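Local coordinates for putative Nitroreductase (Desulfovibrio desulfuricans subsp. desulfuricans str. G20, PDB 3E39), which binds flavin mononucleotide and is probably an FMN-dependent oxidoreductase of the nitroreductase family, at residues I64-T69 with H73-A78. Numbering follows the deposited sequence.
Sequences ILAAHT and HIVRGA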
loop_
_atom_site.group_PDB
_atom_site.type_symbol
_atom_site.label_atom_id
_atom_site.label_comp_id
_atom_site.label_asym_id
_atom_site.label_seq_id
_atom_site.Cartn_x
_atom_site.Cartn_y
_atom_site.Cartn_z
ATOM N N ILE A 64 26.371 0.295 -8.329
ATOM C CA ILE A 64 26.406 0.127 -6.886
ATOM C C ILE A 64 25.197 -0.684 -6.442
ATOM O O ILE A 64 25.340 -1.632 -5.688
ATOM C CB ILE A 64 26.477 1.451 -6.114
ATOM C CG1 ILE A 64 27.767 2.219 -6.501
ATOM C CG2 ILE A 64 26.409 1.173 -4.596
ATOM C CD1 ILE A 64 27.885 3.590 -5.860
ATOM N N LEU A 65 24.003 -0.300 -6.894
ATOM C CA LEU A 65 22.787 -1.058 -6.586
ATOM C C LEU A 65 22.906 -2.527 -6.966
ATOM O O LEU A 65 22.593 -3.417 -6.162
ATOM C CB LEU A 65 21.559 -0.437 -7.287
ATOM C CG LEU A 65 21.125 0.948 -6.790
ATOM C CD1 LEU A 65 19.996 1.490 -7.671
ATOM C CD2 LEU A 65 20.679 0.880 -5.331
ATOM N N ALA A 66 23.411 -2.776 -8.168
ATOM C CA ALA A 66 23.530 -4.141 -8.704
ATOM C C ALA A 66 24.478 -4.999 -7.892
ATOM O O ALA A 66 24.276 -6.205 -7.773
ATOM C CB ALA A 66 23.948 -4.125 -10.174
ATOM N N ALA A 67 25.519 -4.396 -7.339
ATOM C CA ALA A 67 26.480 -5.157 -6.522
ATOM C C ALA A 67 25.948 -5.541 -5.140
ATOM O O ALA A 67 26.622 -6.271 -4.423
ATOM C CB ALA A 67 27.797 -4.378 -6.356
ATOM N N HIS A 68 24.775 -5.037 -4.750
ATOM C CA HIS A 68 24.229 -5.293 -3.419
ATOM C C HIS A 68 22.856 -5.961 -3.457
ATOM O O HIS A 68 22.060 -5.825 -2.513
ATOM C CB HIS A 68 24.170 -3.993 -2.604
ATOM C CG HIS A 68 25.520 -3.411 -2.284
ATOM N ND1 HIS A 68 26.235 -3.753 -1.154
ATOM C CD2 HIS A 68 26.262 -2.486 -2.935
ATOM C CE1 HIS A 68 27.377 -3.087 -1.146
ATOM N NE2 HIS A 68 27.426 -2.322 -2.223
ATOM N N THR A 69 22.631 -6.706 -4.531
ATOM C CA THR A 69 21.426 -7.486 -4.749
ATOM C C THR A 69 21.680 -8.738 -5.587
ATOM O O THR A 69 22.555 -8.778 -6.456
ATOM C CB THR A 69 20.282 -6.656 -5.455
ATOM O OG1 THR A 69 19.086 -7.444 -5.537
ATOM C CG2 THR A 69 20.677 -6.176 -6.871
ATOM N N HIS A 73 20.076 -8.584 -12.599
ATOM C CA HIS A 73 19.538 -8.570 -13.962
ATOM C C HIS A 73 18.393 -7.559 -14.076
ATOM O O HIS A 73 18.317 -6.814 -15.051
ATOM C CB HIS A 73 19.094 -9.963 -14.428
ATOM C CG HIS A 73 18.639 -9.992 -15.854
ATOM N ND1 HIS A 73 19.493 -9.761 -16.915
ATOM C CD2 HIS A 73 17.421 -10.223 -16.401
ATOM C CE1 HIS A 73 18.818 -9.835 -18.050
ATOM N NE2 HIS A 73 17.557 -10.114 -17.765
ATOM N N ILE A 74 17.517 -7.526 -13.073
ATOM C CA ILE A 74 16.418 -6.576 -13.047
ATOM C C ILE A 74 16.995 -5.165 -12.925
ATOM O O ILE A 74 16.630 -4.267 -13.679
ATOM C CB ILE A 74 15.452 -6.859 -11.851
ATOM C CG1 ILE A 74 14.780 -8.234 -12.025
ATOM C CG2 ILE A 74 14.383 -5.725 -11.727
ATOM C CD1 ILE A 74 13.916 -8.683 -10.839
ATOM N N VAL A 75 17.906 -4.982 -11.976
ATOM C CA VAL A 75 18.526 -3.671 -11.750
ATOM C C VAL A 75 19.212 -3.147 -13.005
ATOM O O VAL A 75 19.014 -1.994 -13.375
ATOM C CB VAL A 75 19.515 -3.675 -10.551
ATOM C CG1 VAL A 75 20.297 -2.332 -10.428
ATOM C CG2 VAL A 75 18.760 -3.952 -9.249
ATOM N N ARG A 76 20.009 -3.969 -13.668
ATOM C CA ARG A 76 20.717 -3.471 -14.851
ATOM C C ARG A 76 19.834 -3.304 -16.085
ATOM O O ARG A 76 20.185 -2.562 -17.002
ATOM C CB ARG A 76 21.908 -4.358 -15.187
ATOM C CG ARG A 76 22.957 -4.414 -14.115
ATOM C CD ARG A 76 24.166 -5.179 -14.657
ATOM N NE ARG A 76 25.109 -5.545 -13.609
ATOM C CZ ARG A 76 25.957 -4.702 -13.023
ATOM N NH1 ARG A 76 26.014 -3.421 -13.374
ATOM N NH2 ARG A 76 26.760 -5.160 -12.071
ATOM N N GLY A 77 18.699 -3.982 -16.106
ATOM C CA GLY A 77 17.774 -3.905 -17.243
ATOM C C GLY A 77 16.765 -2.769 -17.172
ATOM O O GLY A 77 16.241 -2.324 -18.196
ATOM N N ALA A 78 16.499 -2.291 -15.956
ATOM C CA ALA A 78 15.529 -1.221 -15.731
ATOM C C ALA A 78 16.006 0.090 -16.334
ATOM O O ALA A 78 17.207 0.293 -16.507
ATOM C CB ALA A 78 15.296 -1.044 -14.237
#
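V75 meets the 64-69 segment with both methyls, and the two branches divide the work: CG1 packs against the helix at L65 and A66, CG2 against T69 beyond its end. CG1 reaches the helix backbone, 3.9 Å from A66 N and equally far from L65 CB, with A66 CB slightly farther off at 4.1 Å. CG2 meets the methyl of T69, the CG2-to-CG2 distance between V75 and T69 being 3.8 Å, and these two side chains cross at a slant. The split follows from the first torsion of V75 (173°), which sets CG1 opposite the backbone N and swings CG2 round beside it, toward the T69 end of the turn.

A66 is shared by two neighbours. Besides meeting V75, its methyl sits over the centre of one face of the R76 guanidinium, 3.5 Å above the plane, with R76 CZ and NH2 both 3.5 Å from A66 CB. R76 gets there by running straight from CG to NE and laying its flat end across the small side chain. R76 NH1 also forms a salt bridge with D63 OD1, one turn back on A66's helix, consistent with the guanidinium being held over A66. At T69, OG1 lies opposite the backbone N (chi1 -175°) and is hydrogen-bonded to E124 OE1 and to the backbone N of Y71, two residues of the FMN pocket; the same torsion puts CG2 between the backbone N and the carbonyl carbon, where it meets V75.

The backbones come closest at A66 and V75, whose CA atoms are 5.9 Å apart. Behind them, L65 and V75 both pack on I81, while I74, on another side of its helix, touches FMN. Two short consecutive helices, 61-66 and 72-77, joined through a type I turn from A66 to T69, thus pack beside each other against strand 80-87, near the flavin site of this nitroreductase-family fold.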